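Local structure of fucose-binding lectin (Kordia periserrulae, 6HTN) at residues Thr4-Gly9 / Ser56-Ser61; Ser50-Thr55 / Ile66-Ile71; Gly98-Asp103 / Val118-Gln123. The protein binds fucosides such as methyl alpha-L-fucopyranoside and probably recognises fucose-bearing glycans, using pockets of a beta-propeller assembled from several subunits. All blocks are in the same frame, centred on the assembly; numbering follows the deposited sequence.

Contact 1: Thr4-Gly9 / Ser56-Ser61; sequences TSWLDG and SWLDSS. Unlike the reference sequence in segment 4-9: Leu7 (reference Val).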
# COMPACT_ATOMS: atom_id res chain seq x y z
N THR A 4 7.77 -4.40 -19.40
CA THR A 4 7.33 -4.57 -20.80
C THR A 4 8.49 -5.15 -21.58
O THR A 4 9.65 -5.06 -21.10
CB THR A 4 6.74 -3.30 -21.39
OG1 THR A 4 6.02 -3.65 -22.60
CG2 THR A 4 7.78 -2.24 -21.68
N SER A 5 8.25 -5.79 -22.70
CA SER A 5 9.34 -6.43 -23.46
C SER A 5 8.92 -6.50 -24.92
O SER A 5 7.69 -6.48 -25.23
CB SER A 5 9.69 -7.77 -22.95
OG SER A 5 8.63 -8.70 -23.02
N TRP A 6 9.90 -6.64 -25.81
CA TRP A 6 9.61 -6.84 -27.25
C TRP A 6 10.77 -7.60 -27.87
O TRP A 6 11.89 -7.56 -27.35
CB TRP A 6 9.35 -5.54 -27.99
CG TRP A 6 10.53 -4.62 -28.08
CD1 TRP A 6 11.43 -4.53 -29.12
CD2 TRP A 6 11.01 -3.72 -27.08
NE1 TRP A 6 12.40 -3.59 -28.84
CE2 TRP A 6 12.15 -3.06 -27.60
CE3 TRP A 6 10.53 -3.32 -25.81
CZ2 TRP A 6 12.84 -2.08 -26.90
CZ3 TRP A 6 11.18 -2.31 -25.15
CH2 TRP A 6 12.34 -1.73 -25.66
N LEU A 7 10.48 -8.29 -28.96
CA LEU A 7 11.51 -8.98 -29.77
C LEU A 7 11.84 -8.14 -30.98
O LEU A 7 10.93 -7.60 -31.62
CB LEU A 7 10.94 -10.31 -30.22
CG LEU A 7 10.89 -11.39 -29.18
CD1 LEU A 7 9.97 -12.52 -29.67
CD2 LEU A 7 12.23 -11.92 -28.75
N ASP A 8 13.12 -7.94 -31.24
CA ASP A 8 13.52 -7.24 -32.48
C ASP A 8 13.54 -8.27 -33.63
O ASP A 8 13.26 -9.47 -33.41
CB ASP A 8 14.83 -6.48 -32.29
CG ASP A 8 16.04 -7.34 -32.04
OD1 ASP A 8 16.07 -8.53 -32.48
OD2 ASP A 8 16.99 -6.80 -31.40
N GLY A 9 13.89 -7.78 -34.81
CA GLY A 9 13.90 -8.60 -36.05
C GLY A 9 14.85 -9.78 -35.98
O GLY A 9 14.60 -10.78 -36.71
N SER A 56 3.94 -1.50 -24.44
CA SER A 56 4.77 -1.09 -25.59
C SER A 56 4.27 -1.77 -26.84
O SER A 56 3.58 -2.79 -26.75
CB SER A 56 6.22 -1.42 -25.31
OG SER A 56 6.44 -2.80 -25.18
N TRP A 57 4.63 -1.21 -27.99
CA TRP A 57 4.27 -1.85 -29.28
C TRP A 57 5.36 -1.48 -30.30
O TRP A 57 5.94 -0.40 -30.21
CB TRP A 57 2.91 -1.39 -29.75
CG TRP A 57 2.77 0.06 -30.08
CD1 TRP A 57 2.89 0.64 -31.32
CD2 TRP A 57 2.50 1.12 -29.18
NE1 TRP A 57 2.65 1.96 -31.25
CE2 TRP A 57 2.40 2.31 -29.94
CE3 TRP A 57 2.26 1.20 -27.81
CZ2 TRP A 57 2.14 3.55 -29.39
CZ3 TRP A 57 1.96 2.44 -27.28
CH2 TRP A 57 1.90 3.60 -28.04
N LEU A 58 5.48 -2.34 -31.30
CA LEU A 58 6.39 -2.10 -32.45
C LEU A 58 5.60 -1.59 -33.63
O LEU A 58 4.57 -2.25 -33.96
CB LEU A 58 7.05 -3.42 -32.82
CG LEU A 58 8.19 -3.87 -31.92
CD1 LEU A 58 8.52 -5.32 -32.19
CD2 LEU A 58 9.41 -2.92 -32.11
N ASP A 59 6.03 -0.49 -34.23
CA ASP A 59 5.36 -0.03 -35.48
C ASP A 59 5.94 -0.82 -36.67
O ASP A 59 6.84 -1.66 -36.48
CB ASP A 59 5.39 1.48 -35.60
CG ASP A 59 6.75 2.08 -35.86
OD1 ASP A 59 7.65 1.35 -36.43
OD2 ASP A 59 6.91 3.25 -35.51
N SER A 60 5.39 -0.58 -37.85
CA SER A 60 5.74 -1.38 -39.06
C SER A 60 7.20 -1.12 -39.46
O SER A 60 7.76 -1.98 -40.16
CB SER A 60 4.79 -1.09 -40.19
OG SER A 60 4.87 0.28 -40.52
N SER A 61 7.81 -0.04 -39.01
CA SER A 61 9.26 0.23 -39.27
C SER A 61 10.16 -0.46 -38.24
O SER A 61 11.38 -0.29 -38.35
CB SER A 61 9.53 1.71 -39.31
OG SER A 61 9.62 2.26 -38.00
O HOH W 1 5.86 -5.01 -26.77
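The innermost strands of two adjacent beta-propeller blades meet here, with Thr4 and Trp6 of one facing Ser56 and Leu58 of the other. Strands 4-7 and 56-58 run almost parallel, 13° apart, but their axes come no closer than 7.3 Å. No backbone hydrogen bond joins them, and side chains and one water span the gap, as expected between separate blades. The shortest link runs from Thr4 OG1 to Ser56 OG, 2.7 Å, and either hydroxyl could be the donor. With OG1 trans to the main-chain N (chi1 -165°), the threonine hydroxyl points across at the serine. Thr4 CG2 also lies against Ser56 OG, so the serine hydroxyl meets both branches of the threonine. A water adds a second tie: it donates to Ser5 O at 2.8 Å and sits 2.8 Å from Ser56 OG, with a weaker bond to Ser56 O. Ser56 OG therefore has two polar partners, a side chain and a solvent molecule. Ser5 itself turns its side chain from Ser56 and hydrogen-bonds Thr105 of the second subunit, so strand 3-7 lies between a blade of its own chain and one of another. Further along, the Trp6 indole stacks on His14 and approaches a bound methyl fucoside to about 4 Å between nearest atoms. The indole and the Leu58 side chain cross at roughly a right angle, the methyl CD2 lying 4.0 Å from Trp6 CD1 in apolar contact. The two methyls of Leu58 divide their work: while CD2 meets the indole, CD1 packs on the main chain, 3.4 Å from Leu7 O.

Contact 2: Ser50-Thr55 / Ile66-Ile71; sequences SGAGAT and IRVYAI. With MFU (methyl alpha-L-fucopyranoside), chain H.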
# COMPACT_ATOMS: atom_id res chain seq x y z
N SER A 50 3.50 6.36 -6.91
CA SER A 50 3.18 4.94 -7.09
C SER A 50 4.25 4.29 -7.96
O SER A 50 5.03 5.01 -8.57
CB SER A 50 1.80 4.76 -7.68
OG SER A 50 1.84 5.08 -9.07
N GLY A 51 4.11 2.99 -8.08
CA GLY A 51 4.78 2.26 -9.15
C GLY A 51 4.20 2.63 -10.49
O GLY A 51 3.31 3.47 -10.61
N ALA A 52 4.69 1.99 -11.53
CA ALA A 52 4.30 2.34 -12.90
C ALA A 52 3.82 1.08 -13.61
O ALA A 52 4.36 -0.01 -13.40
CB ALA A 52 5.46 2.98 -13.58
N GLY A 53 2.76 1.22 -14.34
CA GLY A 53 2.35 0.20 -15.32
C GLY A 53 2.92 0.58 -16.67
O GLY A 53 3.14 1.77 -16.92
N ALA A 54 3.24 -0.41 -17.46
CA ALA A 54 3.86 -0.13 -18.76
C ALA A 54 3.24 -1.00 -19.85
O ALA A 54 2.94 -2.19 -19.59
CB ALA A 54 5.35 -0.36 -18.64
N THR A 55 3.27 -0.45 -21.05
CA THR A 55 2.88 -1.21 -22.26
C THR A 55 3.79 -0.71 -23.39
O THR A 55 4.32 0.41 -23.31
CB THR A 55 1.38 -1.06 -22.55
OG1 THR A 55 1.08 -2.07 -23.54
CG2 THR A 55 0.97 0.32 -22.95
N ILE A 66 6.71 3.17 -26.21
CA ILE A 66 6.48 2.73 -24.81
C ILE A 66 5.59 3.76 -24.15
O ILE A 66 5.71 4.96 -24.36
CB ILE A 66 7.80 2.57 -24.04
CG1 ILE A 66 8.80 1.67 -24.76
CG2 ILE A 66 7.53 2.09 -22.62
CD1 ILE A 66 10.19 1.64 -24.14
N ARG A 67 4.65 3.28 -23.32
CA ARG A 67 3.82 4.15 -22.50
C ARG A 67 3.87 3.63 -21.06
O ARG A 67 3.69 2.44 -20.84
CB ARG A 67 2.38 4.18 -23.02
CG ARG A 67 2.22 4.74 -24.43
CD ARG A 67 2.50 6.22 -24.47
NE ARG A 67 2.29 6.80 -25.82
CZ ARG A 67 3.21 6.81 -26.77
NH1 ARG A 67 4.40 6.26 -26.61
NH2 ARG A 67 2.89 7.39 -27.92
N VAL A 68 4.13 4.55 -20.14
CA VAL A 68 4.28 4.24 -18.70
C VAL A 68 3.29 5.11 -17.96
O VAL A 68 3.16 6.31 -18.25
CB VAL A 68 5.75 4.55 -18.26
CG1 VAL A 68 5.97 4.38 -16.82
CG2 VAL A 68 6.72 3.72 -19.02
N TYR A 69 2.58 4.53 -17.00
CA TYR A 69 1.49 5.17 -16.24
C TYR A 69 1.74 5.04 -14.74
O TYR A 69 1.96 3.93 -14.24
CB TYR A 69 0.14 4.53 -16.63
CG TYR A 69 -0.18 4.63 -18.10
CD1 TYR A 69 -0.77 5.77 -18.61
CD2 TYR A 69 0.22 3.63 -18.97
CE1 TYR A 69 -1.00 5.90 -19.97
CE2 TYR A 69 0.01 3.75 -20.33
CZ TYR A 69 -0.58 4.89 -20.84
OH TYR A 69 -0.73 5.05 -22.19
N ALA A 70 1.71 6.15 -14.04
CA ALA A 70 1.93 6.20 -12.59
C ALA A 70 1.04 7.24 -11.99
O ALA A 70 0.37 7.97 -12.71
CB ALA A 70 3.39 6.50 -12.28
N ILE A 71 1.00 7.31 -10.67
CA ILE A 71 0.32 8.41 -9.96
C ILE A 71 1.34 9.52 -9.70
O ILE A 71 2.39 9.26 -9.11
CB ILE A 71 -0.35 7.91 -8.67
CG1 ILE A 71 -1.23 6.69 -8.91
CG2 ILE A 71 -1.12 9.07 -8.05
CD1 ILE A 71 -2.19 6.84 -10.07
C1 MFU H . 0.34 10.28 -27.67
C2 MFU H . -0.14 10.49 -26.24
C3 MFU H . -1.50 9.80 -26.09
C4 MFU H . -1.35 8.35 -26.39
C5 MFU H . -0.85 8.21 -27.86
C6 MFU H . -0.66 6.76 -28.24
O1 MFU H . -0.57 11.02 -28.50
O2 MFU H . -0.24 11.90 -26.03
O3 MFU H . -2.00 10.06 -24.78
O4 MFU H . -0.38 7.70 -25.57
O5 MFU H . 0.47 8.90 -27.94
CM MFU H . -0.19 10.78 -29.86
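Ser50 OG takes part in two hydrogen bonds, accepting from Ile71 N at 2.9 Å with an angle of 164° at the hydrogen and donating to Gly51 O at 2.7 Å. Its chi1 of 75° sets OG between the main-chain N and carbonyl carbon, from where it reaches the partner strand in place of a backbone carbonyl. Further on, the pairing becomes a regular antiparallel hairpin, with Gly53 and Tyr69 as one hydrogen-bonded pair and Thr55 and Arg67 as the next. Each exchanges two backbone bonds; that from Gly53 N to Tyr69 O is 2.8 Å long. Between them Ala54 and Val68 form a non-hydrogen-bonded pair, and Ala52 CB presses on Val68 CG1 at 3.6 Å. On the face of Thr55 and Tyr69, the Thr55 methyl CG2 sits at the edge of the tyrosine ring. The same face carries Arg67, whose chain bends at chi2 (-69°) and sends the guanidinium to the bound methyl fucoside. Arg67 NE donates to O4 of the sugar at 2.8 Å and Arg67 NH2 to its ring oxygen O5 at 2.9 Å. NH1 holds the group from behind by donating to Ile66 O, and Asp83 forms a salt bridge with NH2. Glu79, which also bonds this sugar, receives the Tyr69 hydroxyl. These are the first two strands of a blade: strand 77-82 continues the sheet beside 66-71, Tyr18 of strand 13-20 packs on Ala52, Ala54 and Val68, and Thr55 OG1 bonds Ser106 of strand 103-108.

Contact 3: Gly98-Asp103 / Val118-Gln123; sequences GASTPD and VYAYNQ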
# COMPACT_ATOMS: atom_id res chain seq x y z
N GLY A 98 -5.93 8.97 -9.49
CA GLY A 98 -5.62 7.54 -9.35
C GLY A 98 -5.21 7.23 -7.96
O GLY A 98 -4.47 7.98 -7.36
N ALA A 99 -5.70 6.11 -7.45
CA ALA A 99 -5.49 5.71 -6.06
C ALA A 99 -4.75 4.38 -6.00
O ALA A 99 -4.68 3.81 -4.96
CB ALA A 99 -6.85 5.69 -5.39
N SER A 100 -4.27 3.89 -7.14
CA SER A 100 -3.62 2.58 -7.27
C SER A 100 -2.59 2.69 -8.40
O SER A 100 -2.77 3.51 -9.24
CB SER A 100 -4.66 1.48 -7.46
OG SER A 100 -5.39 1.64 -8.69
N THR A 101 -1.58 1.85 -8.39
CA THR A 101 -0.58 1.74 -9.46
C THR A 101 -1.35 1.33 -10.70
O THR A 101 -1.93 0.25 -10.71
CB THR A 101 0.53 0.75 -9.15
OG1 THR A 101 1.26 1.22 -8.01
CG2 THR A 101 1.45 0.57 -10.33
N PRO A 102 -1.34 2.13 -11.77
CA PRO A 102 -2.18 1.79 -12.92
C PRO A 102 -1.68 0.55 -13.63
O PRO A 102 -0.45 0.24 -13.65
CB PRO A 102 -2.04 2.99 -13.85
CG PRO A 102 -1.66 4.14 -12.93
CD PRO A 102 -0.83 3.51 -11.87
N ASP A 103 -2.63 -0.19 -14.20
CA ASP A 103 -2.34 -1.27 -15.15
C ASP A 103 -2.59 -0.74 -16.56
O ASP A 103 -3.46 0.11 -16.74
CB ASP A 103 -3.27 -2.46 -14.93
CG ASP A 103 -2.92 -3.28 -13.70
OD1 ASP A 103 -1.72 -3.50 -13.45
OD2 ASP A 103 -3.89 -3.66 -12.95
N VAL A 118 -6.07 1.70 -19.85
CA VAL A 118 -5.39 1.97 -18.56
C VAL A 118 -6.42 1.78 -17.46
O VAL A 118 -7.55 2.28 -17.61
CB VAL A 118 -4.84 3.39 -18.54
CG1 VAL A 118 -4.21 3.69 -17.18
CG2 VAL A 118 -3.82 3.59 -19.65
N TYR A 119 -6.06 1.09 -16.38
CA TYR A 119 -7.02 0.77 -15.30
C TYR A 119 -6.44 1.26 -13.98
O TYR A 119 -5.27 0.99 -13.68
CB TYR A 119 -7.25 -0.74 -15.22
CG TYR A 119 -7.78 -1.30 -16.51
CD1 TYR A 119 -6.92 -1.61 -17.55
CD2 TYR A 119 -9.17 -1.48 -16.73
CE1 TYR A 119 -7.39 -2.07 -18.77
CE2 TYR A 119 -9.62 -1.95 -17.93
CZ TYR A 119 -8.74 -2.24 -18.94
OH TYR A 119 -9.16 -2.64 -20.19
N ALA A 120 -7.26 1.96 -13.21
CA ALA A 120 -6.85 2.38 -11.86
C ALA A 120 -8.08 2.71 -11.05
O ALA A 120 -9.07 3.26 -11.56
CB ALA A 120 -5.95 3.60 -11.93
N TYR A 121 -7.98 2.52 -9.72
CA TYR A 121 -9.01 3.08 -8.84
C TYR A 121 -8.97 4.61 -8.90
O TYR A 121 -7.89 5.18 -8.98
CB TYR A 121 -8.79 2.60 -7.42
CG TYR A 121 -9.32 1.21 -7.13
CD1 TYR A 121 -10.64 1.04 -6.73
CD2 TYR A 121 -8.53 0.10 -7.24
CE1 TYR A 121 -11.13 -0.20 -6.38
CE2 TYR A 121 -9.00 -1.16 -6.87
CZ TYR A 121 -10.32 -1.30 -6.46
OH TYR A 121 -10.80 -2.54 -6.14
N ASN A 122 -10.12 5.23 -8.70
CA ASN A 122 -10.19 6.70 -8.58
C ASN A 122 -10.48 7.08 -7.13
O ASN A 122 -10.43 6.23 -6.21
CB ASN A 122 -11.16 7.29 -9.61
CG ASN A 122 -12.61 7.07 -9.28
OD1 ASN A 122 -12.95 6.50 -8.22
ND2 ASN A 122 -13.49 7.55 -10.18
N GLN A 123 -10.71 8.37 -6.93
CA GLN A 123 -10.84 8.92 -5.58
C GLN A 123 -12.10 8.37 -4.87
O GLN A 123 -12.16 8.42 -3.65
CB GLN A 123 -10.89 10.47 -5.65
CG GLN A 123 -12.16 11.05 -6.26
CD GLN A 123 -12.27 11.08 -7.77
OE1 GLN A 123 -11.53 10.46 -8.54
NE2 GLN A 123 -13.19 11.93 -8.22
O HOH W 2 -4.61 -0.11 -10.60
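Ser100 OG accepts a hydrogen bond from Tyr121 N at 2.9 Å and lies in the plane of the Tyr121 ring, at its edge, 3.8 Å from CD2. Just before it, Ala99 N donates to Tyr121 O at 2.8 Å, approaching from above the carbonyl plane. At the other end Asp103 and Tyr119 form an antiparallel hydrogen-bonded pair, Tyr119 N reaching Asp103 O at 2.8 Å. Between these points the chain bulges away at Thr101, and a water fills in, 2.7 Å from Ser100 OG and donating to Thr101 O at 2.7 Å, with a weak bond to Tyr119 O. Pro102 closes the apolar side, its CB 4.0 Å from Val118 CG1. Outside this shell, Gln127 holds the Tyr121 hydroxyl, Tyr142 meets the Tyr119 ring edge-to-face, and Tyr69 of the preceding blade packs on Pro102 and Val118. Asp103 OD2 bonds Gly2 N of the second subunit, tying the start of strand 103-108 to a neighbouring chain. The segment 98-103 thus leads into the innermost strand of a four-stranded propeller blade and joins it to the second, 114-121, beside a subunit interface.

Overall arrangement
Contact 2 is buried near the middle of the chain, contact 3 is partly buried and contact 1 lies at the surface. Contacts 2 and 3 occupy comparable places in successive blades, entering the first strand and pairing it with the second, so backbone bonds dominate both. Contact 1 instead joins first strands of different blades through side chains and water. It shares strand 53-58 with contact 2, and Trp57 packs on Arg67 where they meet. Contacts 2 and 3 touch where Ile71 meets Gly98 and Ser100, and Thr101 meets Ser50 and Gly51. Contacts 1 and 3, on opposite sides of the chain's centre, both reach the second subunit, whereas no other protein chain touches contact 2, which contributes Arg67, one of the pocket arginines.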